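PDB 5XHX: helix-turn-helix transcriptional regulator from Pseudomonas aeruginosa, which probably acts as a DNA-binding transcription regulator of the LuxR family, represented here by its N-terminal ligand-binding domain without the helix-turn-helix part. Local coordinates for residues G10-S15 with A33-Q38; E21-P26 with I167-K172; F27-L32 with L141-G146; A46-S51 with S75-G80. All blocks are in the same frame, centred on the assembly; numbering follows the deposited sequence.

The four contacts trace a section through an alpha/beta domain, from the dimer-facing helices across the antiparallel sheet to the helices behind it. Contact 3 is the hub: it shares helix 28-36 with contact 1, packs against contact 2 about 10 Å away (centre to centre), and reaches contact 4 through neighbouring strands 140-147 and 44-50. Contacts 1 and 4 have centres about 28 Å apart. Along the chain, contact 4 is nested within contact 3, which lies inside contact 2; contact 1 alternates with contacts 2 and 3 and closes before contact 4 opens. Contacts 1 and 2 also touch the second subunit, so helices 11-21 and 153-173 serve both core and subunit contact.

Contact 1: G10-S15 with A33-Q38; sequences GAWHES and AQTLGQ
The indole of Trp12 and the methyl of Thr35 make the apolar half of this contact: CG2 of Thr35 approaches CZ3 of Trp12 to 4.0 Å, obliquely to the ring. At the rim of the same indole, in its plane, sits a water that donates to OE1 of Gln38 at 3.2 Å and is also hydrogen-bonded to OG of Ser15, at 3.1 Å. The amide does not bond the serine directly; NE2 of Gln38 stays 4.1 Å from OG of Ser15, and the water bridges them. Trp12 swings its ring toward the neighbouring helix because CG stands anti to the backbone N (chi1 171°), and its side chain crosses that of Thr35 at about a right angle. Here the first turn of helix 11-21, which starts after the N-cap Gly10, meets the C-terminal part of helix 28-36 and Gln38 beyond it, in a small contact at the edge of the ligand-binding domain. A second water links the Ser15 carbonyl to the Thr35 hydroxyl, donating to O at 2.8 Å and to OG1 at 3.0 Å. That hydroxyl is also hydrogen-bonded to the carbonyl of Ile31 one turn earlier, which fixes its rotation and leaves CG2 facing Trp12. Trp12 also packs against Trp12 of the second subunit, and the ring of His13 meets that of Trp165 of the second subunit.

Contact 2: E21-P26 with I167-K172; sequences EALDRP and IALMKK
Leu23 is directed toward helix 153-173, and its methyls divide the work. CD1 meets CD2 of Leu169 at 3.7 Å, the two leucines crossing obliquely, and the same CD1 lies 3.9 Å from the carbonyl O of Leu169. The other branch turns to Lys172, one helical turn further on: CD2 of Leu23 comes within 4.3 Å of CB of Lys172. With CG anti to the backbone N, a chi1 of -173° directs the branch at Leu169 and Lys172. The end of Leu169 comes nearer Leu23 although its first side-chain bond does not point there, and Phe28, Leu19 and Leu20 also pack on its side chain. The segment 21-26 links helices 11-21 and 28-36, and the contact ties that link to the long helix 153-173 in the helical layer of the domain. Arg173 adds a polar hold by bonding through NH1 to the carbonyls of both Leu23 and Arg25. Lys172 shows the apolar base of its chain to Leu23 while its end leads away: two successive turns near -60° carry NZ toward the second subunit, where it bonds O of Glu21 of that subunit. The same bond recurs reciprocally, from NZ of Lys172 of the second subunit to O of Glu21.

Contact 3: F27-L32 with L141-G146; sequences FFWRIL and LCLSLG
Leu141 opens the strand's side of the contact by holding both its methyls against the six-membered ring of Trp29. Its CD1 is 4.1 Å from CZ2 of Trp29, and CD2 lies at the same distance from CH2, the two side chains coming from opposite directions. Cys142 turns away to the other face of the sheet, toward Phe50, while its backbone pairs with Leu48 of the adjacent strand. Leu143 again faces the helix and serves two partners: CD1 meets CE3 of Trp29 at 4.0 Å as the side chains slide past each other, and CD2 meets CD2 of Leu32 at 3.7 Å. With CG anti to the backbone N (chi1 170°), it divides its methyls between the tryptophan and Leu32. Ser144 alternates away and bonds Glu128 through OG; the end of Leu145 comes back nearer the helical layer, where it packs on Leu36. The axes of helix segment 28-32 and strand segment 141-146 cross at -49°, 10.6 Å apart, with helix 28-36 lying on one face of the antiparallel sheet. CD2 of Phe28 sits 3.8 Å above one face of the Trp29 indole, over its centre, and Met170 adds packing from helix 153-173. The contact is wholly apolar and buried; the one polar atom of the indole, NE1, is hydrogen-bonded to OE2 of Glu177, so the ring can pack against the leucines with its N-H satisfied.

Contact 4: A46-S51 with S75-G80; sequences AALIFS and SRYITG
Tyr77 reaches from helix 72-81 to the sheet and touches Leu48 and Phe50 with the far end of its ring. From CB, the chain is directed at the strand because CG lies anti to the backbone N (chi1 -177°). The first atom to meet the strand is CE2, 3.9 Å from CD1 of Leu48, which approaches the tyrosine ring obliquely. At the tip, OH is 3.8 Å from that same methyl and 3.4 Å from both CE1 and CZ of Phe50. The hydroxyl lies at the edge of the phenyl ring, near its plane, and the two aromatic side chains cross at about a right angle. The phenyl is in turn set by its own strand: CG of Leu48 stands 4.1 Å above one face, offset toward the rim, while Tyr88 meets Phe50 edge-to-face. This is the side of the sheet opposite contact 3, where helices 72-81 and 86-92 close over the strands; in LuxR-type regulators the autoinducer pocket lies between the sheet and such helices, and the aromatic cluster here is consistent with that location. The buried OH is not left to apolar neighbours, being hydrogen-bonded to OD2 of Asp85, which would hold the tip in place against Phe50. The ring of Tyr119 stacks on that of Tyr77.

Contact 1: G10-S15 with A33-Q38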
loop_
_atom_site.group_PDB
_atom_site.type_symbol
_atom_site.label_atom_id
_atom_site.label_comp_id
_atom_site.label_asym_id
_atom_site.label_seq_id
_atom_site.Cartn_x
_atom_site.Cartn_y
_atom_site.Cartn_z
ATOM N N GLY A 10 -11.109 -5.948 -12.647
ATOM C CA GLY A 10 -11.889 -6.411 -11.512
ATOM C C GLY A 10 -11.096 -7.200 -10.486
ATOM O O GLY A 10 -10.899 -6.749 -9.347
ATOM N N ALA A 11 -10.640 -8.395 -10.883
ATOM C CA ALA A 11 -9.916 -9.263 -9.960
ATOM C C ALA A 11 -8.601 -8.639 -9.503
ATOM O O ALA A 11 -8.111 -8.963 -8.417
ATOM C CB ALA A 11 -9.653 -10.624 -10.610
ATOM N N TRP A 12 -8.014 -7.758 -10.316
ATOM C CA TRP A 12 -6.742 -7.151 -9.948
ATOM C C TRP A 12 -6.897 -6.213 -8.752
ATOM O O TRP A 12 -5.989 -6.104 -7.918
ATOM C CB TRP A 12 -6.155 -6.398 -11.139
ATOM C CG TRP A 12 -4.961 -5.574 -10.758
ATOM C CD1 TRP A 12 -4.850 -4.216 -10.809
ATOM C CD2 TRP A 12 -3.724 -6.059 -10.222
ATOM N NE1 TRP A 12 -3.608 -3.825 -10.358
ATOM C CE2 TRP A 12 -2.899 -4.938 -9.992
ATOM C CE3 TRP A 12 -3.229 -7.335 -9.922
ATOM C CZ2 TRP A 12 -1.613 -5.052 -9.476
ATOM C CZ3 TRP A 12 -1.948 -7.445 -9.410
ATOM C CH2 TRP A 12 -1.155 -6.311 -9.194
ATOM N N HIS A 13 -8.033 -5.517 -8.657
ATOM C CA HIS A 13 -8.226 -4.592 -7.544
ATOM C C HIS A 13 -8.366 -5.345 -6.233
ATOM O O HIS A 13 -7.860 -4.893 -5.199
ATOM C CB HIS A 13 -9.440 -3.700 -7.805
ATOM C CG HIS A 13 -9.235 -2.748 -8.941
ATOM N ND1 HIS A 13 -9.868 -2.890 -10.158
ATOM C CD2 HIS A 13 -8.423 -1.672 -9.063
ATOM C CE1 HIS A 13 -9.478 -1.925 -10.972
ATOM N NE2 HIS A 13 -8.601 -1.171 -10.330
ATOM N N GLU A 14 -9.030 -6.508 -6.256
ATOM C CA GLU A 14 -9.149 -7.312 -5.044
ATOM C C GLU A 14 -7.816 -7.938 -4.657
ATOM O O GLU A 14 -7.503 -8.038 -3.464
ATOM C CB GLU A 14 -10.234 -8.383 -5.213
ATOM C CG GLU A 14 -11.609 -7.867 -4.781
ATOM C CD GLU A 14 -12.755 -8.847 -4.988
ATOM O OE1 GLU A 14 -12.566 -9.912 -5.618
ATOM O OE2 GLU A 14 -13.866 -8.536 -4.505
ATOM N N SER A 15 -7.009 -8.348 -5.644
ATOM C CA SER A 15 -5.659 -8.826 -5.344
ATOM C C SER A 15 -4.843 -7.738 -4.674
ATOM O O SER A 15 -4.165 -7.973 -3.665
ATOM C CB SER A 15 -4.951 -9.286 -6.622
ATOM O OG SER A 15 -5.510 -10.491 -7.103
ATOM N N ALA A 33 5.014 -12.275 -3.011
ATOM C CA ALA A 33 5.581 -13.229 -3.967
ATOM C C ALA A 33 4.492 -13.948 -4.756
ATOM O O ALA A 33 4.652 -14.214 -5.952
ATOM C CB ALA A 33 6.456 -14.247 -3.228
ATOM N N GLN A 34 3.388 -14.304 -4.098
ATOM C CA GLN A 34 2.296 -14.965 -4.818
ATOM C C GLN A 34 1.624 -14.012 -5.799
ATOM O O GLN A 34 1.232 -14.422 -6.900
ATOM C CB GLN A 34 1.278 -15.537 -3.825
ATOM C CG GLN A 34 1.817 -16.777 -3.091
ATOM C CD GLN A 34 0.908 -17.270 -1.975
ATOM O OE1 GLN A 34 -0.134 -16.673 -1.690
ATOM N NE2 GLN A 34 1.306 -18.369 -1.332
ATOM N N THR A 35 1.486 -12.737 -5.425
ATOM C CA THR A 35 0.948 -11.754 -6.368
ATOM C C THR A 35 1.825 -11.654 -7.615
ATOM O O THR A 35 1.330 -11.720 -8.747
ATOM C CB THR A 35 0.819 -10.388 -5.692
ATOM O OG1 THR A 35 0.099 -10.530 -4.470
ATOM C CG2 THR A 35 0.059 -9.407 -6.593
ATOM N N LEU A 36 3.143 -11.511 -7.428
ATOM C CA LEU A 36 4.042 -11.454 -8.581
ATOM C C LEU A 36 4.076 -12.775 -9.332
ATOM O O LEU A 36 4.269 -12.792 -10.556
ATOM C CB LEU A 36 5.454 -11.071 -8.128
ATOM C CG LEU A 36 5.555 -9.687 -7.477
ATOM C CD1 LEU A 36 6.934 -9.459 -6.874
ATOM C CD2 LEU A 36 5.229 -8.602 -8.501
ATOM N N GLY A 37 3.898 -13.885 -8.621
ATOM C CA GLY A 37 3.846 -15.191 -9.246
ATOM C C GLY A 37 2.673 -15.392 -10.187
ATOM O O GLY A 37 2.641 -16.401 -10.900
ATOM N N GLN A 38 1.703 -14.475 -10.195
ATOM C CA GLN A 38 0.641 -14.553 -11.190
ATOM C C GLN A 38 1.134 -14.163 -12.573
ATOM O O GLN A 38 0.513 -14.542 -13.571
ATOM C CB GLN A 38 -0.537 -13.667 -10.775
ATOM C CG GLN A 38 -1.212 -14.130 -9.489
ATOM C CD GLN A 38 -2.214 -13.127 -8.953
ATOM O OE1 GLN A 38 -2.721 -12.279 -9.693
ATOM N NE2 GLN A 38 -2.494 -13.204 -7.648
HETATM O O HOH W 1 -2.764 -10.434 -3.523
HETATM O O HOH W 2 -5.341 -10.559 -10.225
#

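Contact 2: E21-P26 with I167-K172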
loop_
_atom_site.group_PDB
_atom_site.type_symbol
_atom_site.label_atom_id
_atom_site.label_comp_id
_atom_site.label_asym_id
_atom_site.label_seq_id
_atom_site.Cartn_x
_atom_site.Cartn_y
_atom_site.Cartn_z
ATOM N N GLU A 21 -3.635 -5.162 2.568
ATOM C CA GLU A 21 -4.155 -5.535 3.855
ATOM C C GLU A 21 -3.146 -6.355 4.675
ATOM O O GLU A 21 -3.122 -6.304 5.872
ATOM C CB GLU A 21 -5.462 -6.290 3.652
ATOM C CG GLU A 21 -6.229 -6.614 4.872
ATOM C CD GLU A 21 -6.751 -5.393 5.591
ATOM O OE1 GLU A 21 -6.652 -5.358 6.822
ATOM O OE2 GLU A 21 -7.239 -4.476 4.933
ATOM N N ALA A 22 -2.295 -7.088 3.980
ATOM C CA ALA A 22 -1.274 -7.940 4.581
ATOM C C ALA A 22 -0.037 -7.172 5.014
ATOM O O ALA A 22 0.868 -7.775 5.600
ATOM C CB ALA A 22 -0.869 -9.039 3.594
ATOM N N LEU A 23 0.011 -5.862 4.757
ATOM C CA LEU A 23 1.236 -5.098 4.942
ATOM C C LEU A 23 1.740 -5.155 6.380
ATOM O O LEU A 23 2.945 -5.043 6.614
ATOM C CB LEU A 23 1.014 -3.652 4.495
ATOM C CG LEU A 23 2.201 -2.674 4.449
ATOM C CD1 LEU A 23 3.367 -3.198 3.600
ATOM C CD2 LEU A 23 1.747 -1.308 3.910
ATOM N N ASP A 24 0.850 -5.348 7.353
ATOM C CA ASP A 24 1.243 -5.423 8.755
ATOM C C ASP A 24 1.072 -6.822 9.325
ATOM O O ASP A 24 0.957 -6.983 10.539
ATOM C CB ASP A 24 0.453 -4.414 9.592
ATOM C CG ASP A 24 -1.042 -4.728 9.649
ATOM O OD1 ASP A 24 -1.506 -5.663 8.955
ATOM O OD2 ASP A 24 -1.757 -4.021 10.392
ATOM N N ARG A 25 1.039 -7.833 8.475
ATOM C CA ARG A 25 0.786 -9.199 8.884
ATOM C C ARG A 25 2.013 -10.059 8.608
ATOM O O ARG A 25 2.843 -9.720 7.751
ATOM C CB ARG A 25 -0.442 -9.757 8.146
ATOM C CG ARG A 25 -1.714 -8.905 8.327
ATOM C CD ARG A 25 -2.144 -8.835 9.816
ATOM N NE ARG A 25 -2.359 -10.166 10.396
ATOM C CZ ARG A 25 -3.440 -10.915 10.172
ATOM N NH1 ARG A 25 -4.403 -10.470 9.379
ATOM N NH2 ARG A 25 -3.562 -12.112 10.733
ATOM N N PRO A 26 2.172 -11.173 9.337
ATOM C CA PRO A 26 3.380 -12.004 9.161
ATOM C C PRO A 26 3.549 -12.554 7.761
ATOM O O PRO A 26 4.687 -12.745 7.311
ATOM C CB PRO A 26 3.170 -13.143 10.174
ATOM C CG PRO A 26 2.225 -12.595 11.186
ATOM C CD PRO A 26 1.323 -11.650 10.446
ATOM N N ILE A 167 8.420 -1.687 -5.131
ATOM C CA ILE A 167 9.458 -1.170 -4.244
ATOM C C ILE A 167 8.870 -0.179 -3.236
ATOM O O ILE A 167 9.389 -0.039 -2.125
ATOM C CB ILE A 167 10.607 -0.543 -5.057
ATOM C CG1 ILE A 167 10.153 0.734 -5.729
ATOM C CG2 ILE A 167 11.179 -1.565 -6.121
ATOM C CD1 ILE A 167 11.255 1.395 -6.561
ATOM N N ALA A 168 7.807 0.543 -3.610
ATOM C CA ALA A 168 7.134 1.413 -2.649
ATOM C C ALA A 168 6.564 0.599 -1.501
ATOM O O ALA A 168 6.712 0.959 -0.324
ATOM C CB ALA A 168 6.024 2.213 -3.345
ATOM N N LEU A 169 5.904 -0.506 -1.833
ATOM C CA LEU A 169 5.356 -1.405 -0.825
ATOM C C LEU A 169 6.453 -1.969 0.071
ATOM O O LEU A 169 6.304 -2.023 1.295
ATOM C CB LEU A 169 4.629 -2.558 -1.521
ATOM C CG LEU A 169 3.141 -2.831 -1.425
ATOM C CD1 LEU A 169 2.926 -4.273 -1.873
ATOM C CD2 LEU A 169 2.640 -2.608 -0.013
ATOM N N MET A 170 7.531 -2.475 -0.541
ATOM C CA MET A 170 8.627 -3.057 0.238
ATOM C C MET A 170 9.150 -2.063 1.261
ATOM O O MET A 170 9.327 -2.398 2.435
ATOM C CB MET A 170 9.755 -3.518 -0.695
ATOM C CG MET A 170 9.353 -4.687 -1.589
ATOM S SD MET A 170 10.603 -5.085 -2.819
ATOM C CE MET A 170 12.004 -5.355 -1.685
ATOM N N LYS A 171 9.389 -0.824 0.826
ATOM C CA LYS A 171 9.895 0.204 1.731
ATOM C C LYS A 171 8.926 0.437 2.887
ATOM O O LYS A 171 9.342 0.538 4.048
ATOM C CB LYS A 171 10.142 1.501 0.946
ATOM C CG LYS A 171 10.725 2.657 1.762
ATOM C CD LYS A 171 11.995 2.253 2.508
ATOM C CE LYS A 171 12.851 3.465 2.879
ATOM N NZ LYS A 171 13.722 3.904 1.737
ATOM N N LYS A 172 7.620 0.469 2.598
ATOM C CA LYS A 172 6.648 0.693 3.662
ATOM C C LYS A 172 6.558 -0.505 4.597
ATOM O O LYS A 172 6.328 -0.336 5.800
ATOM C CB LYS A 172 5.277 1.026 3.061
ATOM C CG LYS A 172 5.234 2.400 2.393
ATOM C CD LYS A 172 5.627 3.484 3.393
ATOM C CE LYS A 172 5.631 4.868 2.763
ATOM N NZ LYS A 172 6.925 5.211 2.108
#

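Contact 3: F27-L32 with L141-G146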
loop_
_atom_site.group_PDB
_atom_site.type_symbol
_atom_site.label_atom_id
_atom_site.label_comp_id
_atom_site.label_asym_id
_atom_site.label_seq_id
_atom_site.Cartn_x
_atom_site.Cartn_y
_atom_site.Cartn_z
ATOM N N PHE A 27 2.453 -12.821 7.059
ATOM C CA PHE A 27 2.476 -13.457 5.750
ATOM C C PHE A 27 2.584 -12.461 4.597
ATOM O O PHE A 27 2.282 -12.826 3.457
ATOM C CB PHE A 27 1.219 -14.314 5.568
ATOM C CG PHE A 27 -0.046 -13.642 6.048
ATOM C CD1 PHE A 27 -0.824 -12.899 5.179
ATOM C CD2 PHE A 27 -0.439 -13.739 7.377
ATOM C CE1 PHE A 27 -1.988 -12.273 5.619
ATOM C CE2 PHE A 27 -1.593 -13.118 7.829
ATOM C CZ PHE A 27 -2.373 -12.386 6.943
ATOM N N PHE A 28 2.997 -11.220 4.864
ATOM C CA PHE A 28 3.049 -10.215 3.801
ATOM C C PHE A 28 3.936 -10.659 2.639
ATOM O O PHE A 28 3.537 -10.567 1.477
ATOM C CB PHE A 28 3.543 -8.877 4.344
ATOM C CG PHE A 28 3.959 -7.911 3.258
ATOM C CD1 PHE A 28 2.996 -7.198 2.536
ATOM C CD2 PHE A 28 5.307 -7.735 2.937
ATOM C CE1 PHE A 28 3.370 -6.325 1.522
ATOM C CE2 PHE A 28 5.688 -6.857 1.916
ATOM C CZ PHE A 28 4.716 -6.149 1.215
ATOM N N TRP A 29 5.164 -11.115 2.928
ATOM C CA TRP A 29 6.080 -11.456 1.839
ATOM C C TRP A 29 5.554 -12.621 1.014
ATOM O O TRP A 29 5.732 -12.652 -0.209
ATOM C CB TRP A 29 7.478 -11.771 2.387
ATOM C CG TRP A 29 8.118 -10.569 2.978
ATOM C CD1 TRP A 29 8.303 -10.313 4.294
ATOM C CD2 TRP A 29 8.612 -9.419 2.269
ATOM N NE1 TRP A 29 8.913 -9.098 4.458
ATOM C CE2 TRP A 29 9.117 -8.531 3.228
ATOM C CE3 TRP A 29 8.712 -9.081 0.913
ATOM C CZ2 TRP A 29 9.687 -7.299 2.886
ATOM C CZ3 TRP A 29 9.286 -7.864 0.572
ATOM C CH2 TRP A 29 9.759 -6.987 1.551
ATOM N N ARG A 30 4.915 -13.599 1.665
ATOM C CA ARG A 30 4.282 -14.678 0.911
ATOM C C ARG A 30 3.228 -14.135 -0.046
ATOM O O ARG A 30 3.150 -14.569 -1.201
ATOM C CB ARG A 30 3.663 -15.718 1.855
ATOM C CG ARG A 30 3.052 -16.911 1.088
ATOM C CD ARG A 30 2.411 -17.982 1.991
ATOM N NE ARG A 30 1.424 -17.430 2.918
ATOM C CZ ARG A 30 0.124 -17.289 2.651
ATOM N NH1 ARG A 30 -0.370 -17.655 1.473
ATOM N NH2 ARG A 30 -0.687 -16.774 3.569
ATOM N N ILE A 31 2.426 -13.162 0.400
ATOM C CA ILE A 31 1.374 -12.630 -0.471
ATOM C C ILE A 31 1.976 -11.810 -1.607
ATOM O O ILE A 31 1.493 -11.854 -2.743
ATOM C CB ILE A 31 0.354 -11.805 0.340
ATOM C CG1 ILE A 31 -0.282 -12.663 1.443
ATOM C CG2 ILE A 31 -0.741 -11.237 -0.610
ATOM C CD1 ILE A 31 -0.887 -13.946 0.921
ATOM N N LEU A 32 3.043 -11.057 -1.329
ATOM C CA LEU A 32 3.703 -10.304 -2.393
ATOM C C LEU A 32 4.292 -11.239 -3.448
ATOM O O LEU A 32 4.084 -11.051 -4.656
ATOM C CB LEU A 32 4.779 -9.391 -1.787
ATOM C CG LEU A 32 5.646 -8.608 -2.790
ATOM C CD1 LEU A 32 4.793 -7.866 -3.827
ATOM C CD2 LEU A 32 6.553 -7.637 -2.049
ATOM N N LEU A 141 17.193 -3.707 1.414
ATOM C CA LEU A 141 16.087 -4.655 1.499
ATOM C C LEU A 141 15.892 -5.339 0.150
ATOM O O LEU A 141 15.785 -4.675 -0.886
ATOM C CB LEU A 141 14.804 -3.945 1.935
ATOM C CG LEU A 141 13.487 -4.725 1.873
ATOM C CD1 LEU A 141 13.510 -5.912 2.842
ATOM C CD2 LEU A 141 12.312 -3.816 2.223
ATOM N N CYS A 142 15.833 -6.669 0.154
ATOM C CA CYS A 142 15.802 -7.410 -1.102
ATOM C C CYS A 142 14.682 -8.430 -1.087
ATOM O O CYS A 142 14.459 -9.116 -0.082
ATOM C CB CYS A 142 17.123 -8.123 -1.361
ATOM S SG CYS A 142 18.518 -7.005 -1.477
ATOM N N LEU A 143 13.985 -8.526 -2.208
ATOM C CA LEU A 143 12.998 -9.566 -2.425
ATOM C C LEU A 143 13.535 -10.419 -3.557
ATOM O O LEU A 143 13.603 -9.967 -4.704
ATOM C CB LEU A 143 11.615 -8.995 -2.765
ATOM C CG LEU A 143 10.641 -10.082 -3.242
ATOM C CD1 LEU A 143 10.387 -11.129 -2.131
ATOM C CD2 LEU A 143 9.342 -9.446 -3.722
ATOM N N SER A 144 13.940 -11.638 -3.224
ATOM C CA SER A 144 14.444 -12.580 -4.209
ATOM C C SER A 144 13.297 -13.455 -4.680
ATOM O O SER A 144 12.514 -13.940 -3.864
ATOM C CB SER A 144 15.553 -13.453 -3.602
ATOM O OG SER A 144 15.567 -14.720 -4.248
ATOM N N LEU A 145 13.186 -13.634 -5.991
ATOM C CA LEU A 145 12.199 -14.529 -6.581
ATOM C C LEU A 145 12.968 -15.540 -7.413
ATOM O O LEU A 145 13.673 -15.160 -8.356
ATOM C CB LEU A 145 11.195 -13.768 -7.457
ATOM C CG LEU A 145 10.493 -12.551 -6.853
ATOM C CD1 LEU A 145 9.695 -11.824 -7.947
ATOM C CD2 LEU A 145 9.588 -12.945 -5.709
ATOM N N GLY A 146 12.856 -16.814 -7.056
ATOM C CA GLY A 146 13.582 -17.849 -7.774
ATOM C C GLY A 146 12.670 -18.683 -8.650
ATOM O O GLY A 146 11.464 -18.751 -8.396
#

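Contact 4: A46-S51 with S75-G80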
loop_
_atom_site.group_PDB
_atom_site.type_symbol
_atom_site.label_atom_id
_atom_site.label_comp_id
_atom_site.label_asym_id
_atom_site.label_seq_id
_atom_site.Cartn_x
_atom_site.Cartn_y
_atom_site.Cartn_z
ATOM N N ALA A 46 12.487 -15.287 -1.121
ATOM C CA ALA A 46 13.005 -14.912 0.182
ATOM C C ALA A 46 13.012 -13.391 0.268
ATOM O O ALA A 46 13.236 -12.708 -0.731
ATOM C CB ALA A 46 14.411 -15.480 0.406
ATOM N N ALA A 47 12.735 -12.865 1.458
ATOM C CA ALA A 47 12.924 -11.450 1.742
ATOM C C ALA A 47 14.003 -11.301 2.807
ATOM O O ALA A 47 13.956 -11.976 3.840
ATOM C CB ALA A 47 11.618 -10.790 2.202
ATOM N N LEU A 48 14.966 -10.415 2.564
ATOM C CA LEU A 48 16.118 -10.308 3.451
ATOM C C LEU A 48 16.730 -8.919 3.334
ATOM O O LEU A 48 16.514 -8.201 2.354
ATOM C CB LEU A 48 17.168 -11.403 3.146
ATOM C CG LEU A 48 17.943 -11.482 1.818
ATOM C CD1 LEU A 48 18.998 -12.630 1.861
ATOM C CD2 LEU A 48 17.013 -11.695 0.597
ATOM N N ILE A 49 17.523 -8.557 4.340
ATOM C CA ILE A 49 18.257 -7.301 4.339
ATOM C C ILE A 49 19.746 -7.616 4.333
ATOM O O ILE A 49 20.252 -8.273 5.252
ATOM C CB ILE A 49 17.874 -6.417 5.534
ATOM C CG1 ILE A 49 16.366 -6.098 5.484
ATOM C CG2 ILE A 49 18.720 -5.151 5.549
ATOM C CD1 ILE A 49 15.837 -5.378 6.758
ATOM N N PHE A 50 20.431 -7.184 3.275
ATOM C CA PHE A 50 21.881 -7.232 3.201
ATOM C C PHE A 50 22.468 -5.979 3.851
ATOM O O PHE A 50 21.838 -4.913 3.884
ATOM C CB PHE A 50 22.351 -7.311 1.745
ATOM C CG PHE A 50 22.028 -8.606 1.046
ATOM C CD1 PHE A 50 22.289 -9.828 1.641
ATOM C CD2 PHE A 50 21.482 -8.592 -0.236
ATOM C CE1 PHE A 50 22.018 -11.026 0.966
ATOM C CE2 PHE A 50 21.199 -9.778 -0.916
ATOM C CZ PHE A 50 21.474 -10.999 -0.329
ATOM N N SER A 51 23.693 -6.108 4.349
ATOM C CA SER A 51 24.389 -5.003 4.992
ATOM C C SER A 51 25.871 -5.350 5.049
ATOM O O SER A 51 26.330 -6.289 4.389
ATOM C CB SER A 51 23.823 -4.733 6.388
ATOM O OG SER A 51 24.241 -5.740 7.302
ATOM N N SER A 75 21.741 -21.365 8.147
ATOM C CA SER A 75 22.802 -20.850 9.008
ATOM C C SER A 75 24.102 -20.665 8.235
ATOM O O SER A 75 24.793 -19.652 8.407
ATOM C CB SER A 75 23.001 -21.790 10.198
ATOM O OG SER A 75 24.117 -21.397 10.960
ATOM N N ARG A 76 24.440 -21.618 7.353
ATOM C CA ARG A 76 25.646 -21.471 6.541
ATOM C C ARG A 76 25.559 -20.250 5.638
ATOM O O ARG A 76 26.553 -19.532 5.445
ATOM C CB ARG A 76 25.891 -22.719 5.692
ATOM C CG ARG A 76 26.282 -23.973 6.476
ATOM C CD ARG A 76 27.109 -24.890 5.585
ATOM N NE ARG A 76 28.424 -24.310 5.347
ATOM C CZ ARG A 76 29.201 -24.582 4.306
ATOM N NH1 ARG A 76 28.798 -25.435 3.364
ATOM N NH2 ARG A 76 30.384 -23.987 4.206
ATOM N N TYR A 77 24.396 -20.032 5.026
ATOM C CA TYR A 77 24.216 -18.830 4.223
ATOM C C TYR A 77 24.485 -17.592 5.065
ATOM O O TYR A 77 25.310 -16.746 4.708
ATOM C CB TYR A 77 22.796 -18.797 3.627
ATOM C CG TYR A 77 22.582 -17.605 2.729
ATOM C CD1 TYR A 77 23.012 -17.620 1.414
ATOM C CD2 TYR A 77 21.974 -16.466 3.201
ATOM C CE1 TYR A 77 22.832 -16.537 0.587
ATOM C CE2 TYR A 77 21.789 -15.358 2.376
ATOM C CZ TYR A 77 22.218 -15.399 1.079
ATOM O OH TYR A 77 22.052 -14.306 0.258
ATOM N N ILE A 78 23.824 -17.500 6.217
ATOM C CA ILE A 78 23.909 -16.303 7.048
ATOM C C ILE A 78 25.334 -16.062 7.553
ATOM O O ILE A 78 25.790 -14.910 7.628
ATOM C CB ILE A 78 22.896 -16.408 8.197
ATOM C CG1 ILE A 78 21.467 -16.314 7.633
ATOM C CG2 ILE A 78 23.130 -15.337 9.252
ATOM C CD1 ILE A 78 20.390 -16.488 8.696
ATOM N N THR A 79 26.067 -17.128 7.901
ATOM C CA THR A 79 27.384 -16.933 8.520
ATOM C C THR A 79 28.521 -16.920 7.509
ATOM O O THR A 79 29.688 -16.860 7.915
ATOM C CB THR A 79 27.674 -18.011 9.580
ATOM O OG1 THR A 79 27.726 -19.297 8.945
ATOM C CG2 THR A 79 26.612 -18.012 10.649
ATOM N N GLY A 80 28.235 -16.951 6.209
ATOM C CA GLY A 80 29.341 -16.824 5.279
ATOM C C GLY A 80 29.076 -17.064 3.813
ATOM O O GLY A 80 29.642 -16.371 2.967
#